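Local coordinates for protein beta-lactamase (Burkholderia cenocepacia, PDB 5E2G) that probably hydrolyses beta-lactams to substituted beta-amino acids, as a member of the class-C beta-lactamase family linked to antibiotic resistance, at residues V38-V43 / K50-D55; T109-G114 / G256-G261; G261-T264 / W269-Y272. All blocks are in the same frame, centred on the assembly; numbering follows the deposited sequence.

Contact 1: residues V38-V43 / K50-D55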
ATOM      1  N   VAL A  38       4.138 -16.081 -10.505  1.00 22.40           N
ATOM      2  CA  VAL A  38       4.057 -14.785 -11.163  1.00 21.88           C
ATOM      3  C   VAL A  38       3.793 -15.012 -12.640  1.00 22.92           C
ATOM      4  O   VAL A  38       4.494 -15.797 -13.286  1.00 23.95           O
ATOM      5  CB  VAL A  38       5.322 -13.935 -10.958  1.00 21.38           C
ATOM      6  CG1 VAL A  38       5.224 -12.643 -11.761  1.00 21.09           C
ATOM      7  CG2 VAL A  38       5.506 -13.628  -9.480  1.00 20.39           C
ATOM      8  N   PHE A  39       2.780 -14.330 -13.165  1.00 22.73           N
ATOM      9  CA  PHE A  39       2.356 -14.455 -14.552  1.00 23.74           C
ATOM     10  C   PHE A  39       2.455 -13.089 -15.214  1.00 25.07           C
ATOM     11  O   PHE A  39       1.776 -12.146 -14.790  1.00 23.43           O
ATOM     12  CB  PHE A  39       0.928 -14.992 -14.632  1.00 24.11           C
ATOM     13  CG  PHE A  39       0.729 -16.281 -13.891  1.00 26.60           C
ATOM     14  CD1 PHE A  39       1.350 -17.445 -14.323  1.00 28.41           C
ATOM     15  CD2 PHE A  39      -0.066 -16.329 -12.762  1.00 25.88           C
ATOM     16  CE1 PHE A  39       1.177 -18.630 -13.647  1.00 28.97           C
ATOM     17  CE2 PHE A  39      -0.246 -17.512 -12.084  1.00 26.87           C
ATOM     18  CZ  PHE A  39       0.379 -18.665 -12.525  1.00 28.18           C
ATOM     19  N   ASP A  40       3.292 -12.981 -16.245  1.00 24.63           N
ATOM     20  CA  ASP A  40       3.544 -11.714 -16.916  1.00 25.02           C
ATOM     21  C   ASP A  40       2.734 -11.632 -18.202  1.00 24.99           C
ATOM     22  O   ASP A  40       2.536 -12.638 -18.889  1.00 32.97           O
ATOM     23  CB  ASP A  40       5.036 -11.534 -17.219  1.00 27.76           C
ATOM     24  CG  ASP A  40       5.878 -11.314 -15.956  1.00 27.79           C
ATOM     25  OD1 ASP A  40       5.369 -10.721 -14.979  1.00 27.49           O
ATOM     26  OD2 ASP A  40       7.051 -11.741 -15.940  1.00 29.27           O
ATOM     27  N   TYR A  41       2.268 -10.428 -18.525  1.00 24.66           N
ATOM     28  CA  TYR A  41       1.460 -10.203 -19.716  1.00 27.25           C
ATOM     29  C   TYR A  41       1.897  -8.929 -20.425  1.00 28.19           C
ATOM     30  O   TYR A  41       2.164  -7.911 -19.781  1.00 27.97           O
ATOM     31  CB  TYR A  41      -0.031 -10.099 -19.374  1.00 25.22           C
ATOM     32  CG  TYR A  41      -0.605 -11.339 -18.734  1.00 27.28           C
ATOM     33  CD1 TYR A  41      -0.512 -11.543 -17.363  1.00 24.20           C
ATOM     34  CD2 TYR A  41      -1.244 -12.304 -19.497  1.00 27.71           C
ATOM     35  CE1 TYR A  41      -1.034 -12.676 -16.771  1.00 28.86           C
ATOM     36  CE2 TYR A  41      -1.766 -13.435 -18.919  1.00 28.05           C
ATOM     37  CZ  TYR A  41      -1.659 -13.619 -17.556  1.00 30.51           C
ATOM     38  OH  TYR A  41      -2.184 -14.756 -16.984  1.00 33.26           O
ATOM     39  N   GLY A  42       1.957  -8.978 -21.749  1.00 27.02           N
ATOM     40  CA  GLY A  42       2.123  -7.751 -22.498  1.00 31.25           C
ATOM     41  C   GLY A  42       3.519  -7.156 -22.384  1.00 31.05           C
ATOM     42  O   GLY A  42       4.516  -7.867 -22.241  1.00 27.38           O
ATOM     43  N   VAL A  43       3.578  -5.821 -22.446  1.00 31.37           N
ATOM     44  CA  VAL A  43       4.816  -5.097 -22.717  1.00 33.23           C
ATOM     45  C   VAL A  43       5.019  -3.958 -21.719  1.00 32.82           C
ATOM     46  O   VAL A  43       4.062  -3.384 -21.190  1.00 30.34           O
ATOM     47  CB  VAL A  43       4.841  -4.553 -24.165  1.00 35.74           C
ATOM     48  CG1 VAL A  43       5.026  -5.701 -25.159  1.00 36.73           C
ATOM     49  CG2 VAL A  43       3.559  -3.786 -24.474  1.00 35.23           C
ATOM     50  N   LYS A  50       9.266  -3.763 -25.239  1.00 35.07           N
ATOM     51  CA  LYS A  50       9.940  -4.748 -24.400  1.00 37.01           C
ATOM     52  C   LYS A  50       8.931  -5.440 -23.483  1.00 30.87           C
ATOM     53  O   LYS A  50       8.105  -4.766 -22.858  1.00 30.04           O
ATOM     54  CB  LYS A  50      11.040  -4.064 -23.587  1.00 43.44           C
ATOM     55  CG  LYS A  50      11.911  -5.022 -22.792  1.00 52.85           C
ATOM     56  CD  LYS A  50      13.228  -4.377 -22.377  1.00 58.90           C
ATOM     57  CE  LYS A  50      13.002  -3.248 -21.389  1.00 58.34           C
ATOM     58  NZ  LYS A  50      14.284  -2.668 -20.898  1.00 56.93           N
ATOM     59  N   PRO A  51       8.960  -6.766 -23.378  1.00 30.38           N
ATOM     60  CA  PRO A  51       7.906  -7.477 -22.650  1.00 29.86           C
ATOM     61  C   PRO A  51       8.096  -7.418 -21.143  1.00 31.08           C
ATOM     62  O   PRO A  51       9.197  -7.226 -20.623  1.00 31.86           O
ATOM     63  CB  PRO A  51       8.049  -8.916 -23.152  1.00 29.41           C
ATOM     64  CG  PRO A  51       9.489  -9.036 -23.459  1.00 35.98           C
ATOM     65  CD  PRO A  51       9.914  -7.697 -24.003  1.00 33.90           C
ATOM     66  N   VAL A  52       6.979  -7.605 -20.441  1.00 26.03           N
ATOM     67  CA  VAL A  52       7.017  -7.679 -18.992  1.00 24.73           C
ATOM     68  C   VAL A  52       7.705  -8.974 -18.588  1.00 29.59           C
ATOM     69  O   VAL A  52       7.322 -10.061 -19.038  1.00 29.93           O
ATOM     70  CB  VAL A  52       5.598  -7.586 -18.410  1.00 25.05           C
ATOM     71  CG1 VAL A  52       5.629  -7.812 -16.924  1.00 22.72           C
ATOM     72  CG2 VAL A  52       4.971  -6.240 -18.726  1.00 23.67           C
ATOM     73  N   THR A  53       8.742  -8.860 -17.759  1.00 30.00           N
ATOM     74  CA  THR A  53       9.490 -10.020 -17.288  1.00 32.15           C
ATOM     75  C   THR A  53       9.554 -10.030 -15.768  1.00 30.58           C
ATOM     76  O   THR A  53       8.887  -9.227 -15.109  1.00 30.33           O
ATOM     77  CB  THR A  53      10.911 -10.035 -17.864  1.00 36.97           C
ATOM     78  OG1 THR A  53      11.590  -8.823 -17.508  1.00 38.33           O
ATOM     79  CG2 THR A  53      10.885 -10.175 -19.378  1.00 36.74           C
ATOM     80  N   GLY A  54      10.371 -10.925 -15.209  1.00 31.26           N
ATOM     81  CA  GLY A  54      10.457 -11.043 -13.763  1.00 31.27           C
ATOM     82  C   GLY A  54      10.960  -9.795 -13.057  1.00 28.00           C
ATOM     83  O   GLY A  54      10.638  -9.574 -11.887  1.00 27.92           O
ATOM     84  N   ASP A  55      11.742  -8.968 -13.741  1.00 22.49           N
ATOM     85  CA  ASP A  55      12.396  -7.836 -13.100  1.00 28.09           C
ATOM     86  C   ASP A  55      11.745  -6.498 -13.417  1.00 25.98           C
ATOM     87  O   ASP A  55      12.224  -5.467 -12.933  1.00 24.32           O
ATOM     88  CB  ASP A  55      13.868  -7.802 -13.501  1.00 33.82           C
ATOM     89  CG  ASP A  55      14.604  -9.044 -13.073  1.00 40.60           C
ATOM     90  OD1 ASP A  55      14.119  -9.723 -12.140  1.00 44.20           O
ATOM     91  OD2 ASP A  55      15.663  -9.342 -13.667  1.00 44.53           O
TER
HETATM   92  O   HOH W   1       6.859  -9.763 -13.328  1.00 20.01           O
HETATM   93  O   HOH W   2       4.974 -10.921 -20.779  1.00 21.76           O
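Gly42 and Val43 meet Pro51 and Val52 where the chain folds back on itself, the end-to-end directions of 40-43 and 50-54 lying 159° apart, and a single backbone bridge pairs Val43 with Pro51 (CA to CA 3.9 Å). Here the loop after strand 35-42 folds back against that strand, an outermost one of the antiparallel sheet of this beta-lactamase fold. One direct hydrogen bond fastens it: Val52 N donates to Gly42 O over 3.1 Å, nearly straight at 169°. Val52 reaches toward the strand with both methyls. CG2 packs against Tyr41 O at 3.4 Å, while CG1, anti to the backbone N (chi1 174°), lies 3.5 Å from Asp40 OD1, so one methyl lies against the strand's backbone and the other against its acidic side chain. The Asp40 chain crosses that of Val52 at a slant, with its CB 3.3 Å from Val52 O. Pointing away from the loop, Tyr41 turns to helix 3-21, where its hydroxyl bonds Thr11 and its ring takes a cation-pi contact from Arg7. A water also joins the segments, donating to Val52 O at 3.0 Å and, weakly, to Gly42 O.

Contact 2: residues T109-G114 / G256-G261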
ATOM      1  N   THR A 109      -4.152   5.828   9.843  1.00 14.49           N
ATOM      2  CA  THR A 109      -5.528   5.394   9.665  1.00 14.56           C
ATOM      3  C   THR A 109      -6.350   6.395   8.860  1.00 14.51           C
ATOM      4  O   THR A 109      -7.561   6.200   8.707  1.00 13.92           O
ATOM      5  CB  THR A 109      -6.182   5.131  11.033  1.00 18.69           C
ATOM      6  OG1 THR A 109      -6.169   6.329  11.825  1.00 18.91           O
ATOM      7  CG2 THR A 109      -5.438   4.023  11.786  1.00 15.36           C
ATOM      8  N   HIS A 110      -5.716   7.446   8.324  1.00 13.80           N
ATOM      9  CA  HIS A 110      -6.383   8.510   7.561  1.00 15.62           C
ATOM     10  C   HIS A 110      -7.383   9.286   8.412  1.00 15.37           C
ATOM     11  O   HIS A 110      -8.383   9.788   7.899  1.00 16.33           O
ATOM     12  CB  HIS A 110      -7.088   7.973   6.305  1.00 19.32           C
ATOM     13  CG  HIS A 110      -6.243   7.063   5.468  1.00 19.99           C
ATOM     14  ND1 HIS A 110      -5.123   7.496   4.792  1.00 19.79           N
ATOM     15  CD2 HIS A 110      -6.368   5.747   5.185  1.00 21.97           C
ATOM     16  CE1 HIS A 110      -4.588   6.483   4.138  1.00 23.26           C
ATOM     17  NE2 HIS A 110      -5.322   5.409   4.361  1.00 20.59           N
ATOM     18  N   THR A 111      -7.129   9.404   9.716  1.00 14.55           N
ATOM     19  CA  THR A 111      -8.061  10.129  10.575  1.00 14.89           C
ATOM     20  C   THR A 111      -7.482  11.358  11.277  1.00 18.01           C
ATOM     21  O   THR A 111      -7.965  11.695  12.368  1.00 20.16           O
ATOM     22  CB  THR A 111      -8.621   9.189  11.647  1.00 16.68           C
ATOM     23  OG1 THR A 111      -7.539   8.573  12.361  1.00 16.33           O
ATOM     24  CG2 THR A 111      -9.474   8.114  11.025  1.00 16.85           C
ATOM     25  N   PRO A 112      -6.492  12.077  10.718  1.00 17.90           N
ATOM     26  CA  PRO A 112      -5.925  13.212  11.469  1.00 17.71           C
ATOM     27  C   PRO A 112      -6.902  14.368  11.664  1.00 21.01           C
ATOM     28  O   PRO A 112      -6.739  15.146  12.612  1.00 21.07           O
ATOM     29  CB  PRO A 112      -4.719  13.626  10.616  1.00 16.55           C
ATOM     30  CG  PRO A 112      -5.131  13.302   9.247  1.00 17.49           C
ATOM     31  CD  PRO A 112      -5.898  12.010   9.366  1.00 19.15           C
ATOM     32  N   GLY A 113      -7.912  14.497  10.805  1.00 21.93           N
ATOM     33  CA  GLY A 113      -8.949  15.490  10.997  1.00 21.28           C
ATOM     34  C   GLY A 113      -9.136  16.402   9.810  1.00 22.70           C
ATOM     35  O   GLY A 113      -9.846  17.413   9.904  1.00 22.96           O
ATOM     36  N   GLY A 114      -8.507  16.079   8.694  1.00 27.65           N
ATOM     37  CA  GLY A 114      -8.684  16.855   7.481  1.00 41.24           C
ATOM     38  C   GLY A 114      -7.358  17.208   6.836  1.00 52.88           C
ATOM     39  O   GLY A 114      -6.289  17.113   7.440  1.00 59.51           O
ATOM     40  N   GLY A 256      -7.287  -3.851  13.783  1.00 14.54           N
ATOM     41  CA  GLY A 256      -8.424  -3.066  13.327  1.00 14.42           C
ATOM     42  C   GLY A 256      -8.743  -1.915  14.260  1.00 13.54           C
ATOM     43  O   GLY A 256      -9.094  -2.146  15.418  1.00 12.91           O
ATOM     44  N   TYR A 257      -8.629  -0.676  13.779  1.00 13.25           N
ATOM     45  CA  TYR A 257      -8.749   0.515  14.617  1.00 11.85           C
ATOM     46  C   TYR A 257     -10.053   1.282  14.447  1.00 14.92           C
ATOM     47  O   TYR A 257     -10.556   1.843  15.427  1.00 12.29           O
ATOM     48  CB  TYR A 257      -7.581   1.466  14.340  1.00 12.36           C
ATOM     49  CG  TYR A 257      -6.248   0.928  14.789  1.00 14.57           C
ATOM     50  CD1 TYR A 257      -5.930   0.852  16.135  1.00 13.86           C
ATOM     51  CD2 TYR A 257      -5.304   0.494  13.863  1.00 17.27           C
ATOM     52  CE1 TYR A 257      -4.696   0.359  16.553  1.00 14.45           C
ATOM     53  CE2 TYR A 257      -4.074   0.001  14.267  1.00 16.01           C
ATOM     54  CZ  TYR A 257      -3.772  -0.063  15.609  1.00 14.20           C
ATOM     55  OH  TYR A 257      -2.551  -0.551  16.008  1.00 14.00           O
ATOM     56  N   PHE A 258     -10.594   1.360  13.225  1.00 13.92           N
ATOM     57  CA  PHE A 258     -11.799   2.133  12.951  1.00 12.41           C
ATOM     58  C   PHE A 258     -12.719   1.371  12.015  1.00 12.06           C
ATOM     59  O   PHE A 258     -12.259   0.666  11.116  1.00 15.27           O
ATOM     60  CB  PHE A 258     -11.504   3.474  12.275  1.00 12.76           C
ATOM     61  CG  PHE A 258     -10.743   4.447  13.121  1.00 13.75           C
ATOM     62  CD1 PHE A 258      -9.357   4.536  13.023  1.00 15.49           C
ATOM     63  CD2 PHE A 258     -11.412   5.307  13.977  1.00 15.07           C
ATOM     64  CE1 PHE A 258      -8.648   5.449  13.790  1.00 15.08           C
ATOM     65  CE2 PHE A 258     -10.717   6.224  14.743  1.00 14.58           C
ATOM     66  CZ  PHE A 258      -9.329   6.293  14.652  1.00 15.89           C
ATOM     67  N   ARG A 259     -14.023   1.541  12.214  1.00 12.62           N
ATOM     68  CA  ARG A 259     -14.996   1.301  11.158  1.00 13.74           C
ATOM     69  C   ARG A 259     -15.205   2.591  10.384  1.00 16.00           C
ATOM     70  O   ARG A 259     -15.336   3.660  10.979  1.00 16.39           O
ATOM     71  CB  ARG A 259     -16.346   0.849  11.713  1.00 14.23           C
ATOM     72  CG  ARG A 259     -16.271  -0.219  12.748  1.00 14.72           C
ATOM     73  CD  ARG A 259     -15.794  -1.530  12.180  1.00 14.54           C
ATOM     74  NE  ARG A 259     -15.816  -2.542  13.229  1.00 17.22           N
ATOM     75  CZ  ARG A 259     -15.424  -3.795  13.073  1.00 17.31           C
ATOM     76  NH1 ARG A 259     -14.973  -4.195  11.894  1.00 18.08           N
ATOM     77  NH2 ARG A 259     -15.493  -4.643  14.095  1.00 13.35           N
ATOM     78  N   ALA A 260     -15.241   2.491   9.057  1.00 16.18           N
ATOM     79  CA  ALA A 260     -15.675   3.604   8.213  1.00 15.63           C
ATOM     80  C   ALA A 260     -16.583   3.021   7.142  1.00 17.95           C
ATOM     81  O   ALA A 260     -16.111   2.317   6.245  1.00 16.10           O
ATOM     82  CB  ALA A 260     -14.496   4.352   7.594  1.00 17.35           C
ATOM     83  N   GLY A 261     -17.880   3.299   7.243  1.00 19.13           N
ATOM     84  CA  GLY A 261     -18.852   2.619   6.425  1.00 19.39           C
ATOM     85  C   GLY A 261     -18.650   1.116   6.468  1.00 14.81           C
ATOM     86  O   GLY A 261     -18.563   0.512   7.538  1.00 17.71           O
TER
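Thr109 and Thr111 hold their hydroxyls in matching positions, OG1 between the backbone N and the carbonyl carbon (chi1 60° and 54°), while Phe258 swings its ring to meet them with CG anti to the carbonyl carbon. Both threonine side chains consequently converge on the ring around CE1. Thr111 CG2 lies over a face, 4.0 Å from the ring centroid and 13° off the normal, a CH-pi contact displaced toward the rim; the two side chains approach from opposite directions. The Thr109 and Phe258 side chains run at about a right angle, and OG1 meets the ring obliquely, 3.3 Å from Phe258 CE1. The hydroxyls are tied to each other as well: Thr111 OG1 donates to Thr109 OG1 over 2.7 Å, and Thr109 OG1 is also bonded to Leu105 O. This chain of bonds satisfies buried oxygen atoms beside an apolar ring and fixes how both threonines are turned. A lesser contact brings Thr109 CG2 to Tyr257 CD2 at 4.1 Å. No hydrogen bond crosses between the segments, so the interface rests on van der Waals and CH-pi contacts. Tyr257 and Phe258 together face Gln265 in a classic beta bulge. The bulged strand 256-260, flanked in the sheet by strands 263-265 and 294-303, thus packs against the loop that leaves helix 104-108, with Tyr257 also touching Leu105 of that helix.

Contact 3: residues G261-T264 / W269-Y272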
ATOM      1  N   GLY A 261     -17.880   3.299   7.243  1.00 19.13           N
ATOM      2  CA  GLY A 261     -18.852   2.619   6.425  1.00 19.39           C
ATOM      3  C   GLY A 261     -18.650   1.116   6.468  1.00 14.81           C
ATOM      4  O   GLY A 261     -18.563   0.512   7.538  1.00 17.71           O
ATOM      5  N   PRO A 262     -18.530   0.494   5.290  1.00 17.63           N
ATOM      6  CA  PRO A 262     -18.343  -0.964   5.221  1.00 18.35           C
ATOM      7  C   PRO A 262     -16.928  -1.418   5.528  1.00 16.06           C
ATOM      8  O   PRO A 262     -16.689  -2.626   5.671  1.00 16.12           O
ATOM      9  CB  PRO A 262     -18.679  -1.269   3.765  1.00 20.00           C
ATOM     10  CG  PRO A 262     -18.141  -0.048   3.052  1.00 18.42           C
ATOM     11  CD  PRO A 262     -18.508   1.109   3.949  1.00 17.40           C
ATOM     12  N   LEU A 263     -16.002  -0.483   5.620  1.00 13.93           N
ATOM     13  CA  LEU A 263     -14.579  -0.744   5.651  1.00 12.85           C
ATOM     14  C   LEU A 263     -14.086  -0.741   7.088  1.00 15.50           C
ATOM     15  O   LEU A 263     -14.593   0.001   7.931  1.00 19.66           O
ATOM     16  CB  LEU A 263     -13.870   0.331   4.823  1.00 15.91           C
ATOM     17  CG  LEU A 263     -12.374   0.566   4.764  1.00 16.80           C
ATOM     18  CD1 LEU A 263     -12.073   1.247   3.439  1.00 18.50           C
ATOM     19  CD2 LEU A 263     -11.926   1.436   5.911  1.00 15.94           C
ATOM     20  N   THR A 264     -13.097  -1.582   7.363  1.00 12.62           N
ATOM     21  CA  THR A 264     -12.368  -1.533   8.621  1.00 14.39           C
ATOM     22  C   THR A 264     -10.939  -1.101   8.320  1.00 14.15           C
ATOM     23  O   THR A 264     -10.289  -1.658   7.431  1.00 12.82           O
ATOM     24  CB  THR A 264     -12.405  -2.881   9.340  1.00 15.17           C
ATOM     25  OG1 THR A 264     -13.764  -3.207   9.630  1.00 15.60           O
ATOM     26  CG2 THR A 264     -11.620  -2.825  10.644  1.00 14.45           C
ATOM     27  N   TRP A 269      -3.458  -0.817   5.973  1.00 11.18           N
ATOM     28  CA  TRP A 269      -4.272  -1.902   5.433  1.00 15.82           C
ATOM     29  C   TRP A 269      -5.753  -1.673   5.723  1.00 11.96           C
ATOM     30  O   TRP A 269      -6.125  -1.018   6.696  1.00 12.01           O
ATOM     31  CB  TRP A 269      -3.868  -3.250   6.024  1.00 14.75           C
ATOM     32  CG  TRP A 269      -2.519  -3.720   5.620  1.00 14.13           C
ATOM     33  CD1 TRP A 269      -1.419  -3.804   6.412  1.00 16.73           C
ATOM     34  CD2 TRP A 269      -2.121  -4.191   4.320  1.00 14.15           C
ATOM     35  NE1 TRP A 269      -0.357  -4.302   5.693  1.00 16.34           N
ATOM     36  CE2 TRP A 269      -0.761  -4.544   4.406  1.00 11.71           C
ATOM     37  CE3 TRP A 269      -2.787  -4.350   3.095  1.00 14.66           C
ATOM     38  CZ2 TRP A 269      -0.047  -5.046   3.313  1.00 14.75           C
ATOM     39  CZ3 TRP A 269      -2.081  -4.843   2.009  1.00 17.13           C
ATOM     40  CH2 TRP A 269      -0.721  -5.187   2.126  1.00 17.60           C
ATOM     41  N   GLU A 270      -6.600  -2.228   4.868  1.00 13.57           N
ATOM     42  CA  GLU A 270      -8.045  -2.163   5.021  1.00 12.78           C
ATOM     43  C   GLU A 270      -8.591  -3.580   4.927  1.00 15.03           C
ATOM     44  O   GLU A 270      -8.090  -4.386   4.140  1.00 14.89           O
ATOM     45  CB  GLU A 270      -8.649  -1.243   3.945  1.00 16.11           C
ATOM     46  CG  GLU A 270      -7.948   0.127   3.884  1.00 15.40           C
ATOM     47  CD  GLU A 270      -7.984   0.775   2.504  1.00 22.92           C
ATOM     48  OE1 GLU A 270      -8.549   0.168   1.567  1.00 30.63           O
ATOM     49  OE2 GLU A 270      -7.449   1.896   2.358  1.00 21.32           O
ATOM     50  N   GLN A 271      -9.592  -3.909   5.745  1.00 12.49           N
ATOM     51  CA  GLN A 271      -9.989  -5.305   5.852  1.00 12.00           C
ATOM     52  C   GLN A 271     -11.491  -5.445   6.024  1.00 15.29           C
ATOM     53  O   GLN A 271     -12.208  -4.481   6.317  1.00 14.22           O
ATOM     54  CB  GLN A 271      -9.266  -6.006   7.007  1.00 12.91           C
ATOM     55  CG  GLN A 271      -9.870  -5.722   8.342  1.00 13.64           C
ATOM     56  CD  GLN A 271      -9.128  -6.374   9.485  1.00 14.77           C
ATOM     57  OE1 GLN A 271      -9.691  -6.565  10.559  1.00 17.55           O
ATOM     58  NE2 GLN A 271      -7.873  -6.713   9.274  1.00 12.02           N
ATOM     59  N   TYR A 272     -11.954  -6.678   5.821  1.00 13.84           N
ATOM     60  CA  TYR A 272     -13.359  -7.054   5.886  1.00 13.85           C
ATOM     61  C   TYR A 272     -13.425  -8.456   6.464  1.00 16.22           C
ATOM     62  O   TYR A 272     -12.490  -9.242   6.269  1.00 20.83           O
ATOM     63  CB  TYR A 272     -14.019  -7.011   4.494  1.00 15.75           C
ATOM     64  CG  TYR A 272     -13.788  -5.706   3.772  1.00 15.22           C
ATOM     65  CD1 TYR A 272     -14.686  -4.656   3.893  1.00 14.70           C
ATOM     66  CD2 TYR A 272     -12.651  -5.512   3.001  1.00 15.83           C
ATOM     67  CE1 TYR A 272     -14.468  -3.451   3.260  1.00 14.96           C
ATOM     68  CE2 TYR A 272     -12.418  -4.305   2.362  1.00 17.90           C
ATOM     69  CZ  TYR A 272     -13.332  -3.280   2.490  1.00 16.76           C
ATOM     70  OH  TYR A 272     -13.105  -2.081   1.860  1.00 16.17           O
TER
HETATM   71  O   HOH W   3     -14.991  -4.241   7.419  1.00 15.94           O
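Tyr272 and Leu263 cross at a slant: the phenol reaches the start of the neighbouring strand, with CE1 3.6 Å from Leu263 CA and OH 3.8 Å from Leu263 CD1. The edge of the same ring meets Pro262 O, near the ring plane and 3.4 Å from Tyr272 CD1, so a backbone carbonyl faces the ring's C-H rim. Leu263 extends with CG anti to the backbone N (chi1 170°), which carries CD1 past the phenol toward the carboxylate end of Glu270; that carboxylate has its own partner in Arg146, through a salt bridge. Thr264 and Gln271 point to the same face of the sheet, with Thr264 CB 3.9 Å from Gln271 CG. Between their backbones run two hydrogen bonds: Gln271 N to Thr264 O, 2.9 Å, and Thr264 N to Gln271 O, 3.2 Å and less straight at 146°. Thr264 OG1 donates to a water that itself donates to Pro262 O and Gln271 O, and the same hydroxyl is hydrogen-bonded to Arg259 NH1. One water thus joins 261-264, through Pro262 O and Thr264 OG1, to Gln271 O of the next strand. Beyond the paired residues, Trp269 turns away to meet the rings of His254 and Phe326 edge-to-face. Two reciprocal bonds about Thr264 and Gln271 define a hydrogen-bonded antiparallel pair, that of the beta hairpin of strands 263-265 and 270-273 within the main sheet of this beta-lactamase fold.

The three contacts follow one another along the chain and all reach the same ten-stranded antiparallel sheet. Contact 1 belongs to strand 35-42, at one outer edge. Farther across the sheet, contact 2 sets the loop after helix 104-108 against strand 256-260, and contact 3 pairs strands 263-265 and 270-273. Centres of contacts 1 and 2 are about 37 Å apart, on opposite sides of the chain's centre, and those of contacts 1 and 3 about 31 Å. Contacts 2 and 3, with centres about 10 Å apart, share Gly261 and touch directly, Phe258 O lying 3.6 Å from Thr264 CG2. The sheet thus connects a solvent-exposed edge loop with two buried, adjoining contacts.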